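Local atomic coordinates of ABC-type transport system, molybdenum-specific extracellular solute-binding protein (Clostridium difficile, PDB entry 4KD5), a protein that probably binds molybdate or tungstate outside the cell and delivers it to an ABC transporter. Residues M20-E25 and Q221-E226; Q48-G53 and K68-E73; C56-S61 and K210-L215; K74-D79 and S197-S202; M81-K86 and P191-V196. All blocks are in the same frame, centred on the assembly; numbering follows the deposited sequence. Where two conformers were deposited one is given.

Interaction 1 (M20-E25 and Q221-E226); sequences MAKIEE and QKIFEE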
# COMPACT_ATOMS: atom_id res chain seq x y z
N MSE A 20 4.06 15.61 17.46
CA MSE A 20 3.54 15.40 16.11
C MSE A 20 4.10 16.39 15.10
O MSE A 20 4.11 16.13 13.90
CB MSE A 20 2.01 15.46 16.10
CG MSE A 20 1.34 14.34 16.87
SE MSE A 20 1.97 12.57 16.40
CE MSE A 20 1.32 12.51 14.58
N ALA A 21 4.56 17.54 15.59
CA ALA A 21 5.17 18.54 14.72
C ALA A 21 6.54 18.08 14.22
O ALA A 21 6.89 18.30 13.06
CB ALA A 21 5.29 19.86 15.45
N LYS A 22 7.32 17.44 15.09
CA LYS A 22 8.61 16.88 14.69
C LYS A 22 8.38 15.63 13.85
O LYS A 22 9.19 15.31 12.98
CB LYS A 22 9.45 16.56 15.93
CG LYS A 22 10.86 16.06 15.63
CD LYS A 22 11.76 17.19 15.14
CE LYS A 22 13.21 16.98 15.57
NZ LYS A 22 13.80 15.71 15.07
N ILE A 23 7.28 14.93 14.10
CA ILE A 23 6.89 13.78 13.28
C ILE A 23 6.59 14.19 11.83
O ILE A 23 6.95 13.49 10.88
CB ILE A 23 5.66 13.05 13.89
CG1 ILE A 23 6.03 12.31 15.18
CG2 ILE A 23 5.05 12.08 12.88
CD1 ILE A 23 6.99 11.15 14.98
N GLU A 24 5.94 15.34 11.67
CA GLU A 24 5.59 15.84 10.34
C GLU A 24 6.81 16.22 9.51
O GLU A 24 6.95 15.78 8.37
CB GLU A 24 4.63 17.04 10.45
CG GLU A 24 3.16 16.69 10.43
CD GLU A 24 2.27 17.85 10.84
OE1 GLU A 24 1.47 18.33 10.00
OE2 GLU A 24 2.35 18.27 12.02
N GLU A 25 7.70 17.03 10.08
CA GLU A 25 8.90 17.47 9.37
C GLU A 25 9.85 16.31 9.07
O GLU A 25 10.60 16.35 8.10
CB GLU A 25 9.62 18.58 10.15
CG GLU A 25 10.78 18.11 11.03
CD GLU A 25 12.13 18.57 10.50
OE1 GLU A 25 13.12 18.56 11.27
OE2 GLU A 25 12.21 18.93 9.30
N GLN A 221 10.00 6.38 17.15
CA GLN A 221 9.99 6.19 18.59
C GLN A 221 10.95 7.15 19.29
O GLN A 221 10.61 7.73 20.32
CB GLN A 221 10.35 4.74 18.93
CG GLN A 221 9.26 3.73 18.61
CD GLN A 221 8.05 3.86 19.51
OE1 GLN A 221 8.06 3.38 20.64
NE2 GLN A 221 7.01 4.52 19.02
N LYS A 222 12.14 7.32 18.72
CA LYS A 222 13.13 8.25 19.27
C LYS A 222 12.66 9.70 19.23
O LYS A 222 13.12 10.53 20.02
CB LYS A 222 14.48 8.11 18.56
CG LYS A 222 15.26 6.86 18.92
CD LYS A 222 16.68 6.91 18.36
CE LYS A 222 17.43 5.60 18.58
NZ LYS A 222 18.83 5.67 18.07
N ILE A 223 11.76 10.01 18.30
CA ILE A 223 11.17 11.34 18.22
C ILE A 223 10.22 11.58 19.40
O ILE A 223 10.26 12.63 20.04
CB ILE A 223 10.43 11.57 16.88
CG1 ILE A 223 11.44 11.77 15.76
CG2 ILE A 223 9.51 12.77 16.96
CD1 ILE A 223 10.80 12.02 14.41
N PHE A 224 9.39 10.59 19.70
CA PHE A 224 8.47 10.68 20.83
C PHE A 224 9.23 10.73 22.16
O PHE A 224 8.73 11.28 23.13
CB PHE A 224 7.49 9.50 20.82
CG PHE A 224 6.42 9.60 19.77
CD1 PHE A 224 5.42 10.56 19.87
CD2 PHE A 224 6.40 8.73 18.69
CE1 PHE A 224 4.43 10.65 18.91
CE2 PHE A 224 5.41 8.81 17.73
CZ PHE A 224 4.42 9.78 17.84
N GLU A 225 10.44 10.17 22.18
CA GLU A 225 11.26 10.17 23.39
C GLU A 225 11.97 11.51 23.64
O GLU A 225 12.41 11.80 24.75
CB GLU A 225 12.25 8.99 23.37
CG GLU A 225 11.57 7.63 23.46
CD GLU A 225 12.48 6.48 23.04
OE1 GLU A 225 13.69 6.71 22.85
OE2 GLU A 225 11.97 5.35 22.90
N GLU A 226 12.06 12.33 22.60
CA GLU A 226 12.55 13.70 22.75
C GLU A 226 11.54 14.52 23.54
O GLU A 226 11.88 15.51 24.17
CB GLU A 226 12.75 14.36 21.37
CG GLU A 226 13.80 13.70 20.49
CD GLU A 226 13.81 14.27 19.08
OE1 GLU A 226 13.12 15.28 18.84
OE2 GLU A 226 14.51 13.72 18.21
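Ile223 buries the most surface here, wedging into the notch between Lys22 and Ile23 on the facing helix. Ile223 CG2 does most of the touching, 3.6 Å from Ile23 CD1 and 3.8 Å from Lys22 CG. Ile23 reaches out with its long branch: CG1 stands beside the backbone N (chi1 -71°), and Ile23 CD1 ends between Ile223 and the Phe224 ring, 3.9 Å from Phe224 CE2. That ring also takes the selenium of Met20, a selenomethionine, at its edge, with Met20 SE 4.0 Å from Phe224 CZ; this is a Met-aromatic contact. Lys22 roofs the solvent side, bending over the CG2 methyl of Ile223, and Lys22 NZ lies a long 3.8 Å from Glu226 OE2. Such a salt bridge is weak, and Lys22 has a second long ion pair to Glu26, so the apolar wedge carries most of the contact. Deeper in, Ile23 meets Phe211 and Leu215 of helix 205-215, while Phe224 rests on Leu84 and Val85. Segments 20-25 and 221-226 run roughly antiparallel (145°), their axes 9.5 Å apart, and form part of a helical layer over the sheet, as in the alpha/beta lobes of solute-binding proteins of ABC transporters.

Interaction 2 (Q48-G53 and K68-E73); sequences QQIEQG and KVLDEE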
# COMPACT_ATOMS: atom_id res chain seq x y z
N GLN A 48 -16.34 10.11 18.72
CA GLN A 48 -17.68 10.43 18.24
C GLN A 48 -17.69 10.85 16.77
O GLN A 48 -18.56 10.44 16.01
CB GLN A 48 -18.31 11.52 19.11
CG GLN A 48 -18.58 11.08 20.54
CD GLN A 48 -18.47 12.21 21.54
OE1 GLN A 48 -18.28 11.99 22.74
NE2 GLN A 48 -18.59 13.45 21.06
N GLN A 49 -16.71 11.66 16.37
CA GLN A 49 -16.60 12.10 14.98
C GLN A 49 -16.36 10.93 14.03
O GLN A 49 -16.98 10.85 12.97
CB GLN A 49 -15.48 13.14 14.83
CG GLN A 49 -15.80 14.49 15.43
CD GLN A 49 -17.06 15.10 14.83
OE1 GLN A 49 -17.13 15.36 13.63
NE2 GLN A 49 -18.06 15.33 15.68
N ILE A 50 -15.46 10.04 14.41
CA ILE A 50 -15.20 8.82 13.65
C ILE A 50 -16.48 7.98 13.56
O ILE A 50 -16.75 7.35 12.54
CB ILE A 50 -14.05 8.01 14.27
CG1 ILE A 50 -12.76 8.83 14.26
CG2 ILE A 50 -13.83 6.70 13.54
CD1 ILE A 50 -11.58 8.15 14.91
N GLU A 51 -17.27 7.99 14.64
CA GLU A 51 -18.54 7.27 14.67
C GLU A 51 -19.59 7.93 13.78
O GLU A 51 -20.50 7.26 13.31
CB GLU A 51 -19.05 7.14 16.11
CG GLU A 51 -18.28 6.17 16.99
CD GLU A 51 -18.64 6.29 18.47
OE1 GLU A 51 -18.84 7.42 18.95
OE2 GLU A 51 -18.72 5.24 19.15
N GLN A 52 -19.46 9.24 13.57
CA GLN A 52 -20.38 9.98 12.70
C GLN A 52 -19.99 9.80 11.23
O GLN A 52 -20.80 10.04 10.34
CB GLN A 52 -20.41 11.47 13.07
CG GLN A 52 -21.00 11.76 14.44
CD GLN A 52 -20.78 13.20 14.90
OE1 GLN A 52 -20.47 14.08 14.10
NE2 GLN A 52 -20.94 13.43 16.20
N GLY A 53 -18.75 9.40 10.99
CA GLY A 53 -18.27 9.19 9.64
C GLY A 53 -17.36 10.29 9.13
O GLY A 53 -17.23 10.48 7.92
N LYS A 68 -11.57 0.48 22.04
CA LYS A 68 -12.41 -0.70 22.22
C LYS A 68 -13.81 -0.52 21.65
O LYS A 68 -14.35 -1.43 21.02
CB LYS A 68 -12.47 -1.09 23.70
CG LYS A 68 -11.34 -2.02 24.14
CD LYS A 68 -11.25 -2.15 25.65
CE LYS A 68 -10.08 -3.04 26.06
NZ LYS A 68 -9.92 -3.13 27.54
N VAL A 69 -14.41 0.65 21.88
CA VAL A 69 -15.73 0.96 21.34
C VAL A 69 -15.67 0.98 19.82
O VAL A 69 -16.45 0.30 19.15
CB VAL A 69 -16.24 2.32 21.83
CG1 VAL A 69 -17.63 2.58 21.29
CG2 VAL A 69 -16.24 2.36 23.35
N LEU A 70 -14.73 1.76 19.28
CA LEU A 70 -14.54 1.87 17.84
C LEU A 70 -14.35 0.52 17.16
O LEU A 70 -14.87 0.30 16.07
CB LEU A 70 -13.36 2.79 17.53
CG LEU A 70 -13.60 4.28 17.80
CD1 LEU A 70 -12.35 5.10 17.53
CD2 LEU A 70 -14.74 4.78 16.95
N ASP A 71 -13.63 -0.39 17.81
CA ASP A 71 -13.39 -1.71 17.25
C ASP A 71 -14.65 -2.58 17.37
O ASP A 71 -14.93 -3.41 16.50
CB ASP A 71 -12.20 -2.39 17.93
CG ASP A 71 -11.65 -3.55 17.13
OD1 ASP A 71 -11.79 -3.54 15.89
OD2 ASP A 71 -11.08 -4.48 17.75
N GLU A 72 -15.41 -2.38 18.44
CA GLU A 72 -16.69 -3.05 18.64
C GLU A 72 -17.67 -2.67 17.53
O GLU A 72 -18.47 -3.50 17.08
CB GLU A 72 -17.27 -2.71 20.01
CG GLU A 72 -18.78 -2.95 20.15
CD GLU A 72 -19.29 -2.71 21.56
OE1 GLU A 72 -18.94 -1.67 22.15
OE2 GLU A 72 -20.05 -3.56 22.07
N GLU A 73 -17.61 -1.42 17.10
CA GLU A 73 -18.49 -0.91 16.05
C GLU A 73 -17.83 -1.08 14.68
O GLU A 73 -18.35 -0.60 13.67
CB GLU A 73 -18.84 0.56 16.32
CG GLU A 73 -19.49 0.81 17.68
CD GLU A 73 -19.40 2.27 18.11
OE1 GLU A 73 -18.53 2.99 17.57
OE2 GLU A 73 -20.18 2.69 18.99
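Glu51 and Glu73 bring their carboxylates together across the gap between two nearly parallel helices. The two side chains meet at about a right angle, each extended beyond CG, and their carboxylate planes are turned 39° from one another. Glu51 OE2 sits in front of the Glu73 carboxylate, 2.8 Å from Glu73 OE1. Two acid oxygens this close suggest that one group holds a proton, which would ease the repulsion between like charges. Glu51 OE2 is in addition hydrogen-bonded by Gln47 NE2, one turn earlier on its own helix. Beneath the acids the contact becomes apolar. Leu70, with CG beside its backbone N (chi1 -71°), slants past Glu51 and crosses Ile50 at about a right angle. Leu70 CD2 touches both neighbours, 3.8 Å from Glu51 CG and 4.0 Å from Ile50 CG2. Val69 CG1 lies at the flank, 3.6 Å from Glu51 OE2. Helix 43-52 ends in a Schellman motif with Gly53 at C-prime. Helices 43-52 and 65-72 lie side by side on the face of the sheet presented by Phe59 of strand 58-60, which both Ile50 and Leu70 touch; Leu75 fills in beside Glu51 and Leu70, and the second subunit packs Ser45 on Glu51.

Interaction 3 (C56-S61 and K210-L215); sequences CDLFIS and KFEEFL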
# COMPACT_ATOMS: atom_id res chain seq x y z
N CYS A 56 -11.43 10.53 8.70
CA CYS A 56 -10.15 10.45 9.38
C CYS A 56 -9.40 9.21 8.89
O CYS A 56 -10.01 8.19 8.59
CB CYS A 56 -10.34 10.40 10.89
SG CYS A 56 -11.06 11.91 11.58
N ASP A 57 -8.08 9.31 8.81
CA ASP A 57 -7.27 8.21 8.31
C ASP A 57 -6.56 7.43 9.41
O ASP A 57 -6.54 6.21 9.40
CB ASP A 57 -6.24 8.71 7.29
CG ASP A 57 -6.88 9.32 6.07
OD1 ASP A 57 -7.57 8.58 5.34
OD2 ASP A 57 -6.70 10.53 5.84
N LEU A 58 -5.97 8.16 10.36
CA LEU A 58 -5.29 7.55 11.49
C LEU A 58 -5.76 8.22 12.78
O LEU A 58 -6.05 9.42 12.79
CB LEU A 58 -3.77 7.69 11.35
CG LEU A 58 -2.88 6.78 12.20
CD1 LEU A 58 -2.68 5.44 11.53
CD2 LEU A 58 -1.54 7.44 12.44
N PHE A 59 -5.85 7.45 13.86
CA PHE A 59 -6.28 7.98 15.15
C PHE A 59 -5.31 7.56 16.25
O PHE A 59 -5.01 6.37 16.41
CB PHE A 59 -7.71 7.52 15.46
CG PHE A 59 -8.22 7.95 16.81
CD1 PHE A 59 -7.94 9.21 17.31
CD2 PHE A 59 -9.00 7.09 17.56
CE1 PHE A 59 -8.42 9.60 18.54
CE2 PHE A 59 -9.49 7.47 18.79
CZ PHE A 59 -9.20 8.73 19.28
N ILE A 60 -4.81 8.54 17.00
CA ILE A 60 -3.95 8.28 18.15
C ILE A 60 -4.68 8.71 19.41
O ILE A 60 -5.03 9.88 19.57
CB ILE A 60 -2.62 9.04 18.05
CG1 ILE A 60 -2.05 8.94 16.63
CG2 ILE A 60 -1.63 8.52 19.07
CD1 ILE A 60 -0.76 9.72 16.43
N SER A 61 -4.90 7.77 20.32
CA SER A 61 -5.73 8.03 21.50
C SER A 61 -4.92 8.19 22.78
O SER A 61 -3.75 7.82 22.83
CB SER A 61 -6.76 6.92 21.67
OG SER A 61 -7.95 7.44 22.20
N LYS A 210 1.44 2.81 6.35
CA LYS A 210 2.84 3.15 6.15
C LYS A 210 3.28 4.28 7.08
O LYS A 210 4.40 4.28 7.58
CB LYS A 210 3.12 3.52 4.69
CG LYS A 210 3.70 2.39 3.85
CD LYS A 210 2.78 1.18 3.79
CE LYS A 210 3.38 0.07 2.92
NZ LYS A 210 4.70 -0.40 3.42
N PHE A 211 2.41 5.26 7.30
CA PHE A 211 2.72 6.33 8.23
C PHE A 211 2.70 5.84 9.66
O PHE A 211 3.45 6.32 10.51
CB PHE A 211 1.77 7.52 8.07
CG PHE A 211 1.98 8.59 9.12
CD1 PHE A 211 3.18 9.28 9.19
CD2 PHE A 211 0.98 8.88 10.03
CE1 PHE A 211 3.37 10.26 10.16
CE2 PHE A 211 1.17 9.86 11.00
CZ PHE A 211 2.37 10.55 11.06
N GLU A 212 1.83 4.87 9.95
CA GLU A 212 1.78 4.28 11.28
C GLU A 212 3.07 3.54 11.59
O GLU A 212 3.57 3.58 12.72
CB GLU A 212 0.58 3.34 11.43
CG GLU A 212 0.42 2.77 12.83
CD GLU A 212 -0.66 1.71 12.94
OE1 GLU A 212 -0.46 0.75 13.71
OE2 GLU A 212 -1.71 1.85 12.29
N GLU A 213 3.63 2.86 10.59
CA GLU A 213 4.87 2.12 10.82
C GLU A 213 6.08 3.03 11.01
O GLU A 213 7.08 2.62 11.59
CB GLU A 213 5.12 1.08 9.73
CG GLU A 213 4.90 -0.36 10.20
CD GLU A 213 5.84 -0.77 11.33
OE1 GLU A 213 5.50 -1.71 12.07
OE2 GLU A 213 6.93 -0.17 11.46
N PHE A 214 5.98 4.27 10.54
CA PHE A 214 7.04 5.25 10.81
C PHE A 214 7.01 5.61 12.29
O PHE A 214 8.05 5.78 12.92
CB PHE A 214 6.87 6.51 9.96
CG PHE A 214 7.79 7.63 10.35
CD1 PHE A 214 9.15 7.54 10.09
CD2 PHE A 214 7.31 8.76 10.98
CE1 PHE A 214 10.02 8.57 10.45
CE2 PHE A 214 8.16 9.80 11.35
CZ PHE A 214 9.52 9.70 11.08
N LEU A 215 5.81 5.73 12.83
CA LEU A 215 5.61 6.04 14.23
C LEU A 215 6.14 4.92 15.12
O LEU A 215 6.71 5.17 16.18
CB LEU A 215 4.12 6.27 14.51
CG LEU A 215 3.41 7.35 13.70
CD1 LEU A 215 1.93 7.43 14.06
CD2 LEU A 215 4.07 8.69 13.92
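Leu58 of strand 58-60 meets Phe211, Glu212 and Leu215 where helix 205-215 lies against one face of the lobe's sheet, a strand-to-helix layer of an alpha/beta sandwich. Segment 210-215 runs 29° from the strand direction, with the axes 10.3 Å apart. Leu58 holds CG anti to its backbone N (chi1 -163°), which drives both methyls into the helix. Leu58 CD2 enters between two residues one turn apart: it lies 3.8 Å from Phe211 CD2, where the side chains cross at about a right angle, and 3.8 Å from Leu215 CD1, where the two leucines reach toward each other tip to tip. Leu58 CD1 turns the other way and settles on Glu212, 3.9 Å from Glu212 CB and 3.8 Å from Glu212 OE2. A looser touch comes from Ile60 CD1, 4.3 Å from Leu215 CD1. Within the helix, Leu215 CG lies above one face of the Phe211 ring, toward its rim, giving Leu58 a joint surface. Val196 and Val198 of the adjoining strand also pack on Leu58 and Glu212. Mainly methyl and ring contacts join strand and helix, Glu212 contributing CB and one carboxylate oxygen in van der Waals contact only, so shape and burial set how the two elements sit.

Interaction 4 (K74-D79 and S197-S202); sequences KLLVSD and SVIKAS. With FMT (formic acid), chain H.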
# COMPACT_ATOMS: atom_id res chain seq x y z
N LYS A 74 -16.68 -1.76 14.66
CA LYS A 74 -15.97 -2.09 13.42
C LYS A 74 -15.58 -0.88 12.56
O LYS A 74 -15.64 -0.93 11.33
CB LYS A 74 -16.77 -3.12 12.60
CG LYS A 74 -16.83 -4.50 13.25
CD LYS A 74 -17.37 -5.54 12.28
CE LYS A 74 -16.91 -6.94 12.65
NZ LYS A 74 -15.43 -7.01 12.75
N LEU A 75 -15.16 0.20 13.22
CA LEU A 75 -14.76 1.41 12.54
C LEU A 75 -13.24 1.48 12.40
O LEU A 75 -12.69 2.49 11.93
CB LEU A 75 -15.28 2.65 13.28
CG LEU A 75 -16.81 2.78 13.36
CD1 LEU A 75 -17.21 3.95 14.24
CD2 LEU A 75 -17.40 2.95 11.98
N LEU A 76 -12.56 0.40 12.79
CA LEU A 76 -11.10 0.35 12.73
C LEU A 76 -10.62 -0.77 11.83
O LEU A 76 -11.31 -1.78 11.65
CB LEU A 76 -10.51 0.15 14.13
CG LEU A 76 -10.76 1.21 15.19
CD1 LEU A 76 -10.01 0.89 16.47
CD2 LEU A 76 -10.35 2.57 14.68
N VAL A 77 -9.44 -0.59 11.24
CA VAL A 77 -8.71 -1.68 10.62
C VAL A 77 -8.02 -2.41 11.78
O VAL A 77 -6.95 -1.98 12.24
CB VAL A 77 -7.67 -1.17 9.60
CG1 VAL A 77 -7.03 -2.33 8.86
CG2 VAL A 77 -8.33 -0.23 8.61
N SER A 78 -8.64 -3.48 12.26
CA SER A 78 -8.26 -4.15 13.51
C SER A 78 -6.79 -4.52 13.66
O SER A 78 -6.19 -4.31 14.72
CB SER A 78 -9.13 -5.40 13.73
OG SER A 78 -10.49 -5.06 13.88
N ASP A 79 -6.20 -5.08 12.60
CA ASP A 79 -4.81 -5.54 12.66
C ASP A 79 -3.80 -4.40 12.74
O ASP A 79 -2.60 -4.64 12.90
CB ASP A 79 -4.49 -6.47 11.49
CG ASP A 79 -5.27 -6.12 10.24
OD1 ASP A 79 -4.65 -6.05 9.15
OD2 ASP A 79 -6.50 -5.93 10.33
N SER A 197 -4.41 3.55 15.63
CA SER A 197 -5.09 2.64 14.70
C SER A 197 -5.42 3.32 13.38
O SER A 197 -5.69 4.52 13.35
CB SER A 197 -6.37 2.09 15.33
OG SER A 197 -7.00 1.17 14.46
N VAL A 198 -5.39 2.56 12.29
CA VAL A 198 -5.87 3.07 11.01
C VAL A 198 -7.39 2.98 11.00
O VAL A 198 -7.96 2.00 11.47
CB VAL A 198 -5.30 2.26 9.82
CG1 VAL A 198 -5.89 2.73 8.51
CG2 VAL A 198 -3.79 2.39 9.78
N ILE A 199 -8.05 4.02 10.49
CA ILE A 199 -9.51 4.06 10.45
C ILE A 199 -10.04 3.25 9.27
O ILE A 199 -9.50 3.33 8.17
CB ILE A 199 -10.01 5.51 10.40
CG1 ILE A 199 -9.44 6.31 11.56
CG2 ILE A 199 -11.52 5.57 10.42
CD1 ILE A 199 -9.78 5.73 12.92
N LYS A 200 -11.10 2.48 9.49
CA LYS A 200 -11.66 1.58 8.48
C LYS A 200 -12.19 2.31 7.25
O LYS A 200 -11.97 1.90 6.11
CB LYS A 200 -12.77 0.72 9.10
CG LYS A 200 -13.32 -0.36 8.19
CD LYS A 200 -12.32 -1.47 7.99
CE LYS A 200 -12.99 -2.83 8.09
NZ LYS A 200 -13.75 -2.98 9.36
N ALA A 201 -12.88 3.42 7.49
CA ALA A 201 -13.51 4.18 6.40
C ALA A 201 -12.51 4.98 5.57
O ALA A 201 -12.88 5.57 4.55
CB ALA A 201 -14.58 5.10 6.95
N SER A 202 -11.26 5.02 6.02
CA SER A 202 -10.22 5.76 5.31
C SER A 202 -10.10 5.33 3.86
O SER A 202 -10.19 4.14 3.54
CB SER A 202 -8.87 5.57 6.01
OG SER A 202 -7.82 6.02 5.19
C FMT H . -14.79 4.63 10.46
O1 FMT H . -14.37 3.68 9.80
O2 FMT H . -15.45 5.57 10.02
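Two straight backbone hydrogen bonds tie the loop after helix 65-72 to residues 198-200. Lys200 N donates to Leu75 O over 2.9 Å (169° at the hydrogen), arriving from above the carbonyl plane. Val77 N donates to Val198 O over 3.0 Å (167°). Between them Leu76 and Ile199 form a single beta bridge. The amine of Lys200 then folds back over the loop: CG stands anti to the backbone N (chi1 -174°), the rest of the chain bends, and Lys200 NZ reaches Lys74 O in a weak 3.4 Å hydrogen bond. A formic acid molecule, probably from the crystallisation liquor, lies beside the Leu75 carbonyl, its O1 3.0 Å from Leu75 O; Ala201 N donates to the formic acid O1 over 2.8 Å, and Leu75 and Ile199 pack round its carbon. Packing divides on either side of the bridge. Leu76 spreads its methyls over Ser197 and meets Ile199 obliquely, Leu76 CD2 being 3.7 Å from Ile199 CD1. Val77 CG2 sits 3.8 Å from Val198 CG1 and also covers the Ile199 carbonyl. Leu76 continues onto Met67 and Leu70, whereas Val77 and Val198 both touch Lys209. In the second subunit, Asp149 hydrogen-bonds Ser78 and Val150 packs on Lys74. Lys74 is the C-prime residue of the Schellman motif ending helix 65-72, and Ile199 to Ser202 form a type I turn: a helix-to-strand connection pinned to a turn.

Interaction 5 (M81-K86 and P191-V196); sequences MKDLVK and PITYPV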
# COMPACT_ATOMS: atom_id res chain seq x y z
N MSE A 81 -4.23 -2.05 15.06
CA MSE A 81 -4.30 -1.60 16.44
C MSE A 81 -3.01 -1.93 17.18
O MSE A 81 -2.64 -3.10 17.33
CB MSE A 81 -5.50 -2.22 17.17
CG MSE A 81 -6.84 -1.78 16.60
SE MSE A 81 -8.36 -2.80 17.26
CE MSE A 81 -8.49 -2.03 19.04
N LYS A 82 -2.32 -0.88 17.64
CA LYS A 82 -1.05 -1.03 18.34
C LYS A 82 -0.88 0.02 19.43
O LYS A 82 -1.54 1.06 19.41
CB LYS A 82 0.13 -0.92 17.36
CG LYS A 82 0.61 -2.24 16.80
CD LYS A 82 0.30 -2.36 15.32
CE LYS A 82 0.39 -3.82 14.88
NZ LYS A 82 0.19 -3.98 13.41
N ASP A 83 0.01 -0.26 20.37
CA ASP A 83 0.39 0.73 21.36
C ASP A 83 1.57 1.52 20.83
O ASP A 83 2.66 0.98 20.65
CB ASP A 83 0.74 0.04 22.68
CG ASP A 83 -0.47 -0.58 23.35
OD1 ASP A 83 -1.58 -0.10 23.10
OD2 ASP A 83 -0.29 -1.56 24.11
N LEU A 84 1.34 2.80 20.55
CA LEU A 84 2.37 3.66 19.99
C LEU A 84 3.45 3.97 21.02
O LEU A 84 4.57 3.44 20.93
CB LEU A 84 1.74 4.95 19.47
CG LEU A 84 2.66 5.94 18.76
CD1 LEU A 84 3.52 5.18 17.78
CD2 LEU A 84 1.84 7.01 18.05
N VAL A 85 3.12 4.81 21.99
CA VAL A 85 4.01 5.09 23.11
C VAL A 85 3.26 5.01 24.42
O VAL A 85 2.03 4.89 24.45
CB VAL A 85 4.68 6.47 23.00
CG1 VAL A 85 5.42 6.61 21.68
CG2 VAL A 85 3.65 7.58 23.14
N LYS A 86 4.00 5.09 25.52
CA LYS A 86 3.39 5.14 26.83
C LYS A 86 4.06 6.24 27.64
O LYS A 86 5.17 6.66 27.31
CB LYS A 86 3.51 3.79 27.54
CG LYS A 86 4.94 3.36 27.83
CD LYS A 86 5.03 1.96 28.44
CE LYS A 86 3.68 1.25 28.54
NZ LYS A 86 3.31 0.53 27.29
N PRO A 191 -1.25 0.73 32.96
CA PRO A 191 -0.41 1.27 31.87
C PRO A 191 -0.95 2.59 31.33
O PRO A 191 -2.14 2.69 31.00
CB PRO A 191 -0.51 0.19 30.79
CG PRO A 191 -0.77 -1.06 31.55
CD PRO A 191 -1.66 -0.66 32.69
N ILE A 192 -0.08 3.60 31.26
CA ILE A 192 -0.44 4.90 30.69
C ILE A 192 -0.03 4.90 29.21
O ILE A 192 1.04 5.40 28.86
CB ILE A 192 0.28 6.04 31.43
CG1 ILE A 192 0.19 5.84 32.95
CG2 ILE A 192 -0.29 7.39 31.03
CD1 ILE A 192 0.89 6.92 33.77
N THR A 193 -0.89 4.35 28.35
CA THR A 193 -0.52 4.12 26.96
C THR A 193 -1.31 4.95 25.96
O THR A 193 -2.44 5.35 26.22
CB THR A 193 -0.65 2.63 26.59
OG1 THR A 193 -2.03 2.25 26.60
CG2 THR A 193 0.12 1.77 27.56
N TYR A 194 -0.71 5.17 24.79
CA TYR A 194 -1.37 5.87 23.70
C TYR A 194 -1.50 4.92 22.51
O TYR A 194 -0.51 4.66 21.81
CB TYR A 194 -0.59 7.13 23.32
CG TYR A 194 -0.41 8.12 24.46
CD1 TYR A 194 0.56 7.92 25.43
CD2 TYR A 194 -1.20 9.26 24.56
CE1 TYR A 194 0.73 8.81 26.48
CE2 TYR A 194 -1.04 10.16 25.60
CZ TYR A 194 -0.07 9.93 26.56
OH TYR A 194 0.10 10.82 27.60
N PRO A 195 -2.70 4.38 22.29
CA PRO A 195 -2.90 3.45 21.17
C PRO A 195 -3.09 4.18 19.84
O PRO A 195 -3.63 5.30 19.82
CB PRO A 195 -4.19 2.72 21.55
CG PRO A 195 -4.94 3.70 22.38
CD PRO A 195 -3.92 4.53 23.11
N VAL A 196 -2.64 3.55 18.75
CA VAL A 196 -2.84 4.10 17.41
C VAL A 196 -3.61 3.07 16.58
O VAL A 196 -3.52 1.87 16.83
CB VAL A 196 -1.47 4.43 16.74
CG1 VAL A 196 -0.65 3.17 16.53
CG2 VAL A 196 -1.67 5.15 15.41
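Lys82 and Val196 face each other as an antiparallel hydrogen-bonded pair, Val196 N donating to Lys82 O over 2.8 Å and Lys82 N to Val196 O over 3.1 Å. Further along, Tyr194 serves two consecutive residues of the other strand: its O accepts from Leu84 N at 2.9 Å, a more bent bond (141°), and its N donates to Val85 O at 2.8 Å. This is consistent with a beta bulge at Leu84, between the Asp83–Pro195 and Lys86–Thr193 non-hydrogen-bonded pairs. Apolar contacts follow the backbone. Leu84 CB lies 4.2 Å from Val196 CG1, which chi1 of 64° places between its own backbone N and carbonyl carbon, close over the Lys82 carbonyl. Val85 CG2 touches Tyr194 CD1 at 3.9 Å, and the Val85 carbonyl oxygen lies in the plane of the tyrosine ring at its edge. Beyond the ladder, Leu84 packs on Ile60 and Leu215, and Tyr194 meets Tyr229 edge to face. The polar ends find partners beyond the two strands. Lys86 runs side by side with Thr193, its NZ 3.4 Å from Thr193 CG2, before forming a salt bridge with Glu233; Tyr194 OH is hydrogen-bonded by Asn87, and Lys82 NZ donates to Asp79 O. In the two-lobed fold of binding proteins the chain passes between lobes along strands such as these. Here backbone bonds do the fastening, and Leu84 is turned onto the helical layer.

From the N terminus, helix 17-28 opens interaction 1, which closes near the C terminus on helix 218-226 and encloses all the others. Interaction 2 closes the shortest loop, joining the helices on either side of strand 58-60. That strand opens interaction 3, closed on helix 205-215, so interactions 2 and 3 cross. The loop after helix 65-72 then opens interaction 4 and strand 82-94 opens interaction 5; interaction 5 lies within interaction 4, and both lie within interaction 3. Interactions 4 and 5 share strand 193-198, neighbour of strand 58-60. Together they bind two helical layers to one sheet: interactions 1 and 3 on one face, interaction 2 on the other.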